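Local structure of EST1E (Clostridium proteoclasticum, 2WTM) at residues Ala47-Glu50 / Thr51-Ile55; Lys242-Met245 / Leu246-Ala250. The protein is a promiscuous feruloyl esterase of the alpha/beta-hydrolase fold, hydrolysing ester bonds such as those of ferulic acid. All coordinates share one frame; numbering follows the deposited sequence.

Contact 1: Ala47-Glu50 / Thr51-Ile55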
ATOM      1  N   ALA A  47     -28.334  -3.185   6.282  1.00 15.82           N
ATOM      2  CA  ALA A  47     -29.244  -4.039   5.513  1.00 16.08           C
ATOM      3  C   ALA A  47     -28.585  -5.289   4.992  1.00 16.44           C
ATOM      4  O   ALA A  47     -29.086  -6.402   5.143  1.00 16.41           O
ATOM      5  CB  ALA A  47     -29.916  -3.238   4.408  1.00 16.57           C
ATOM      6  N   VAL A  48     -27.412  -5.143   4.435  1.00 14.96           N
ATOM      7  CA  VAL A  48     -26.650  -6.298   4.034  1.00 15.19           C
ATOM      8  C   VAL A  48     -26.231  -7.199   5.200  1.00 14.02           C
ATOM      9  O   VAL A  48     -26.372  -8.431   5.176  1.00 14.59           O
ATOM     10  CB  VAL A  48     -25.454  -5.819   3.180  1.00 14.25           C
ATOM     11  CG1 VAL A  48     -24.528  -6.991   2.937  1.00 15.69           C
ATOM     12  CG2 VAL A  48     -25.936  -5.189   1.829  1.00 15.75           C
ATOM     13  N   GLN A  49     -25.723  -6.592   6.276  1.00 14.34           N
ATOM     14  CA  GLN A  49     -25.363  -7.300   7.483  1.00 14.58           C
ATOM     15  C   GLN A  49     -26.515  -8.168   8.027  1.00 14.31           C
ATOM     16  O   GLN A  49     -26.334  -9.362   8.298  1.00 15.30           O
ATOM     17  CB  GLN A  49     -24.906  -6.288   8.518  1.00 14.91           C
ATOM     18  CG  GLN A  49     -24.728  -6.873   9.866  1.00 13.97           C
ATOM     19  CD  GLN A  49     -25.679  -6.253  10.891  1.00 17.95           C
ATOM     20  OE1 GLN A  49     -25.818  -5.046  10.976  1.00 18.45           O
ATOM     21  NE2 GLN A  49     -26.266  -7.117  11.749  1.00 17.25           N
ATOM     22  N   GLU A  50     -27.694  -7.548   8.091  1.00 15.73           N
ATOM     23  CA  GLU A  50     -28.897  -8.225   8.667  1.00 16.54           C
ATOM     24  C   GLU A  50     -29.318  -9.376   7.814  1.00 14.99           C
ATOM     25  O   GLU A  50     -29.605 -10.458   8.317  1.00 17.15           O
ATOM     26  CB  GLU A  50     -30.020  -7.211   8.857  1.00 17.22           C
ATOM     27  CG  GLU A  50     -29.718  -6.315  10.049  1.00 20.76           C
ATOM     28  CD  GLU A  50     -30.797  -5.335  10.418  1.00 22.33           C
ATOM     29  OE1 GLU A  50     -31.681  -5.062   9.590  1.00 28.56           O
ATOM     30  OE2 GLU A  50     -30.665  -4.754  11.509  1.00 29.10           O
ATOM     31  N   THR A  51     -29.322  -9.167   6.509  1.00 16.19           N
ATOM     32  CA  THR A  51     -29.557 -10.240   5.576  1.00 16.52           C
ATOM     33  C   THR A  51     -28.631 -11.434   5.738  1.00 16.99           C
ATOM     34  O   THR A  51     -29.039 -12.581   5.742  1.00 16.51           O
ATOM     35  CB  THR A  51     -29.466  -9.711   4.127  1.00 16.16           C
ATOM     36  OG1 THR A  51     -30.477  -8.713   3.922  1.00 20.01           O
ATOM     37  CG2 THR A  51     -29.612 -10.815   3.147  1.00 20.07           C
ATOM     38  N   LEU A  52     -27.322 -11.168   5.855  1.00 14.60           N
ATOM     39  CA  LEU A  52     -26.375 -12.233   6.048  1.00 14.33           C
ATOM     40  C   LEU A  52     -26.636 -13.002   7.331  1.00 13.75           C
ATOM     41  O   LEU A  52     -26.608 -14.216   7.329  1.00 15.80           O
ATOM     42  CB  LEU A  52     -24.926 -11.702   5.917  1.00 13.76           C
ATOM     43  CG  LEU A  52     -24.611 -11.193   4.520  1.00 15.05           C
ATOM     44  CD1 LEU A  52     -23.379 -10.363   4.571  1.00 16.59           C
ATOM     45  CD2 LEU A  52     -24.414 -12.360   3.627  1.00 20.52           C
ATOM     46  N   ASN A  53     -26.840 -12.295   8.435  1.00 14.54           N
ATOM     47  CA  ASN A  53     -27.099 -12.955   9.695  1.00 15.12           C
ATOM     48  C   ASN A  53     -28.365 -13.839   9.594  1.00 16.87           C
ATOM     49  O   ASN A  53     -28.405 -14.895  10.146  1.00 17.95           O
ATOM     50  CB  ASN A  53     -27.329 -11.933  10.834  1.00 16.23           C
ATOM     51  CG  ASN A  53     -26.158 -10.969  11.099  1.00 15.46           C
ATOM     52  OD1 ASN A  53     -26.409  -9.904  11.636  1.00 16.08           O
ATOM     53  ND2 ASN A  53     -24.922 -11.356  10.797  1.00 14.73           N
ATOM     54  N   GLU A  54     -29.341 -13.367   8.861  1.00 18.66           N
ATOM     55  CA  GLU A  54     -30.595 -14.112   8.691  1.00 19.33           C
ATOM     56  C   GLU A  54     -30.431 -15.456   8.001  1.00 19.97           C
ATOM     57  O   GLU A  54     -31.148 -16.424   8.316  1.00 21.43           O
ATOM     58  CB  GLU A  54     -31.509 -13.189   7.981  1.00 23.17           C
ATOM     59  CG  GLU A  54     -32.835 -13.655   7.806  1.00 28.63           C
ATOM     60  CD  GLU A  54     -33.644 -12.542   7.341  1.00 33.76           C
ATOM     61  OE1 GLU A  54     -33.864 -12.491   6.106  1.00 36.32           O
ATOM     62  OE2 GLU A  54     -33.978 -11.705   8.225  1.00 40.37           O
ATOM     63  N   ILE A  55     -29.478 -15.597   7.067  1.00 17.96           N
ATOM     64  CA  ILE A  55     -29.207 -16.878   6.443  1.00 16.39           C
ATOM     65  C   ILE A  55     -28.129 -17.723   7.135  1.00 16.18           C
ATOM     66  O   ILE A  55     -27.721 -18.751   6.661  1.00 18.23           O
ATOM     67  CB  ILE A  55     -28.892 -16.729   4.932  1.00 16.37           C
ATOM     68  CG1 ILE A  55     -27.580 -15.928   4.717  1.00 18.20           C
ATOM     69  CG2 ILE A  55     -30.035 -16.052   4.232  1.00 17.14           C
ATOM     70  CD1 ILE A  55     -27.113 -15.921   3.283  1.00 17.60           C
TER

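Contact 2: Lys242-Met245 / Leu246-Ala250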
ATOM      1  N   LYS A 242     -28.563 -12.271  -0.729  1.00 15.84           N
ATOM      2  CA  LYS A 242     -29.127 -13.456  -0.109  1.00 17.03           C
ATOM      3  C   LYS A 242     -29.087 -14.679  -1.002  1.00 16.53           C
ATOM      4  O   LYS A 242     -28.601 -15.712  -0.596  1.00 17.32           O
ATOM      5  CB  LYS A 242     -30.549 -13.152   0.336  1.00 16.99           C
ATOM      6  CG  LYS A 242     -31.217 -14.321   1.043  1.00 18.41           C
ATOM      7  CD  LYS A 242     -32.760 -14.112   1.150  1.00 18.66           C
ATOM      8  CE  LYS A 242     -33.344 -15.003   2.240  1.00 22.20           C
ATOM      9  NZ  LYS A 242     -34.859 -14.874   2.369  1.00 19.02           N
ATOM     10  N   GLU A 243     -29.545 -14.549  -2.248  1.00 18.33           N
ATOM     11  CA  GLU A 243     -29.592 -15.714  -3.157  1.00 19.94           C
ATOM     12  C   GLU A 243     -28.186 -16.235  -3.523  1.00 17.68           C
ATOM     13  O   GLU A 243     -27.855 -17.399  -3.482  1.00 17.31           O
ATOM     14  CB  GLU A 243     -30.327 -15.346  -4.442  1.00 21.03           C
ATOM     15  CG  GLU A 243     -31.882 -15.271  -4.218  1.00 26.18           C
ATOM     16  CD  GLU A 243     -32.714 -14.801  -5.440  1.00 28.09           C
ATOM     17  OE1 GLU A 243     -32.217 -14.906  -6.623  1.00 39.69           O
ATOM     18  OE2 GLU A 243     -33.876 -14.323  -5.183  1.00 35.20           O
ATOM     19  N   PHE A 244     -27.231 -15.154  -3.686  1.00 15.63           N
ATOM     20  CA  PHE A 244     -25.895 -15.562  -4.022  1.00 15.53           C
ATOM     21  C   PHE A 244     -25.206 -16.289  -2.897  1.00 15.47           C
ATOM     22  O   PHE A 244     -24.495 -17.278  -3.112  1.00 15.88           O
ATOM     23  CB  PHE A 244     -25.113 -14.279  -4.474  1.00 15.46           C
ATOM     24  CG  PHE A 244     -23.629 -14.476  -4.629  1.00 15.75           C
ATOM     25  CD1 PHE A 244     -23.110 -15.011  -5.770  1.00 18.81           C
ATOM     26  CD2 PHE A 244     -22.769 -14.101  -3.627  1.00 16.56           C
ATOM     27  CE1 PHE A 244     -21.721 -15.146  -5.918  1.00 16.52           C
ATOM     28  CE2 PHE A 244     -21.384 -14.272  -3.745  1.00 14.81           C
ATOM     29  CZ  PHE A 244     -20.887 -14.776  -4.926  1.00 16.17           C
ATOM     30  N   MET A 245     -25.402 -15.760  -1.693  1.00 15.05           N
ATOM     31  CA  MET A 245     -24.772 -16.309  -0.492  1.00 15.28           C
ATOM     32  C   MET A 245     -25.376 -17.656  -0.090  1.00 16.02           C
ATOM     33  O   MET A 245     -24.632 -18.560   0.281  1.00 17.96           O
ATOM     34  CB  MET A 245     -24.750 -15.273   0.648  1.00 15.75           C
ATOM     35  CG  MET A 245     -23.590 -14.219   0.497  1.00 17.33           C
ATOM     36  SD  MET A 245     -21.949 -14.966   0.447  1.00 15.84           S
ATOM     37  CE  MET A 245     -21.805 -15.598   2.094  1.00 16.92           C
ATOM     38  N   LEU A 246     -26.673 -17.801  -0.268  1.00 16.65           N
ATOM     39  CA  LEU A 246     -27.285 -19.147  -0.056  1.00 18.89           C
ATOM     40  C   LEU A 246     -26.668 -20.150  -0.976  1.00 19.35           C
ATOM     41  O   LEU A 246     -26.394 -21.287  -0.524  1.00 20.54           O
ATOM     42  CB  LEU A 246     -28.795 -19.107  -0.238  1.00 17.12           C
ATOM     43  CG  LEU A 246     -29.537 -18.557   0.919  1.00 20.04           C
ATOM     44  CD1 LEU A 246     -30.980 -18.348   0.549  1.00 19.79           C
ATOM     45  CD2 LEU A 246     -29.394 -19.399   2.149  1.00 19.65           C
ATOM     46  N   GLU A 247     -26.421 -19.791  -2.246  1.00 18.34           N
ATOM     47  CA  GLU A 247     -25.713 -20.678  -3.165  0.60 19.74           C
ATOM     48  C   GLU A 247     -24.302 -21.024  -2.684  1.00 19.96           C
ATOM     49  O   GLU A 247     -23.853 -22.145  -2.857  1.00 20.68           O
ATOM     50  CB  GLU A 247     -25.659 -20.109  -4.582  0.60 19.90           C
ATOM     51  CG  GLU A 247     -24.795 -20.887  -5.606  0.60 20.03           C
ATOM     52  CD  GLU A 247     -24.995 -20.430  -7.054  0.60 22.35           C
ATOM     53  OE1 GLU A 247     -25.966 -19.706  -7.341  0.60 27.55           O
ATOM     54  OE2 GLU A 247     -24.187 -20.839  -7.927  0.60 27.97           O
ATOM     55  N   GLN A 248     -23.571 -20.062  -2.081  1.00 17.74           N
ATOM     56  CA  GLN A 248     -22.236 -20.365  -1.657  1.00 17.75           C
ATOM     57  C   GLN A 248     -22.157 -21.233  -0.431  1.00 16.63           C
ATOM     58  O   GLN A 248     -21.232 -22.033  -0.290  1.00 17.66           O
ATOM     59  CB  GLN A 248     -21.395 -19.073  -1.391  1.00 16.95           C
ATOM     60  CG  GLN A 248     -21.322 -18.063  -2.487  1.00 15.27           C
ATOM     61  CD  GLN A 248     -21.053 -18.675  -3.809  1.00 16.92           C
ATOM     62  OE1 GLN A 248     -20.106 -19.404  -3.956  1.00 21.15           O
ATOM     63  NE2 GLN A 248     -21.896 -18.351  -4.815  1.00 22.01           N
ATOM     64  N   ILE A 249     -23.037 -20.987   0.532  1.00 17.93           N
ATOM     65  CA  ILE A 249     -22.922 -21.627   1.824  1.00 19.38           C
ATOM     66  C   ILE A 249     -23.666 -22.964   1.857  1.00 20.15           C
ATOM     67  O   ILE A 249     -23.469 -23.727   2.803  1.00 19.88           O
ATOM     68  CB  ILE A 249     -23.431 -20.770   3.010  1.00 18.60           C
ATOM     69  CG1 ILE A 249     -24.954 -20.540   2.985  1.00 17.92           C
ATOM     70  CG2 ILE A 249     -22.724 -19.413   3.019  1.00 20.54           C
ATOM     71  CD1 ILE A 249     -25.486 -19.772   4.170  1.00 18.62           C
ATOM     72  N   ALA A 250     -24.482 -23.235   0.855  1.00 22.28           N
ATOM     73  CA  ALA A 250     -25.322 -24.461   0.925  1.00 26.20           C
ATOM     74  C   ALA A 250     -24.417 -25.691   0.905  1.00 29.88           C
ATOM     75  O   ALA A 250     -23.419 -25.730   0.170  1.00 31.97           O
ATOM     76  CB  ALA A 250     -26.369 -24.492  -0.175  1.00 26.00           C
TER

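Contact 1: Ala47-Glu50 / Thr51-Ile55
Gln49 and Asn53, one helical turn apart, join their side-chain amides. From CB the Gln49 chain sets out with CG anti to the backbone N (chi1 170°), which brings CG to 3.9 Å from OD1 of Asn53. A bend at chi2 then swings the amide round; CD passes the same oxygen, and NE2 at the tip donates to Asn53 OD1 over 2.8 Å. The bond is fairly straight, 162° at the hydrogen, and the acceptor lies close to the Gln49 amide plane, although the two amide planes are twisted 51° apart. Asn53 has a short amide side chain that can serve both ways: its ND2 donates to Val57 O and Thr59 OG1, so the whole group is fixed in rotation. This is the last part of helix 43-54, the crossover helix of the beta-alpha-beta unit between strands 27-33 and 58-62 in an alpha/beta-hydrolase sheet, and the Asn53 amide ties its end to Thr59 on the second of those strands and to Val57 just before it. On another side, Thr51 OG1 donates to Ala47 O at 3.0 Å. The backbone N of Thr51 reaches that carbonyl from the opposite face of its plane, and a threonine hydroxyl is accommodated in this partly exposed helix position because the carbonyl one turn back accepts from it. The buried Val48 and Leu52 lie side by side, pointing the same way, with Val48 CG1 3.9 Å from Leu52 CD1.

Contact 2: Lys242-Met245 / Leu246-Ala250
An amide lying over an aromatic ring one turn back marks this contact within the last turns of helix 234-249, the C-terminal helix of the alpha/beta-hydrolase fold, where it packs on strands 99-107 and 125-131 of the central sheet. Gln248 crosses Phe244 at a slant. Its CG sits over the ring, 4.2 Å from the centroid and 19° off the normal, a CH-pi contact. NE2 lies above the same ring but displaced toward the rim, 3.4 Å from Phe244 CE1, with ring and amide planes 32° apart. Glutamine suits this place: its flexible methylene chain can fold, and its planar amide can lie over a ring and still bond with the backbone. The bend at chi2 (-46°) folds Gln248 NE2 back to donate to Phe244 O at 3.3 Å. That oxygen also accepts from Gln248 N, the two donors coming from opposite faces of its plane. Phe244, a buried apolar ring, packs against Ala127 and Ile129 of strand 125-131 and against Pro191, which Gln248 touches as well. The aliphatic part of Lys242 runs beside Leu246, and Lys242 CG lies 4.1 Å from Leu246 CD1; such a long chain can contribute methylenes while its ammonium group lies farther out. Met245 and Ile249 cross at about a right angle. Unbranched and bent at both chi2 and chi3, the buried Met245 chain can curl, and its terminal CE comes to 4.0 Å from Ile249 CG2.

From the N terminus the chain runs through strand 27-33 into helix 43-54, whose final turns hold contact 1, and then returns to the sheet as strand 58-62. Contact 2 comes much later, in the last helix, 234-249. Each contact is local to one helix, so neither closes a long loop; they follow in series, without nesting or crossing. In space they are neighbours, their centres about 12 Å apart, and the two helices touch directly: Leu52 CD2 packs on Met245 CG at 3.7 Å, and Thr51 meets Lys242. Ile55, the residue that follows the first helix, adds its CD1 at 3.6 Å from Met245 CB. An early crossover helix is thereby joined to the C-terminal one.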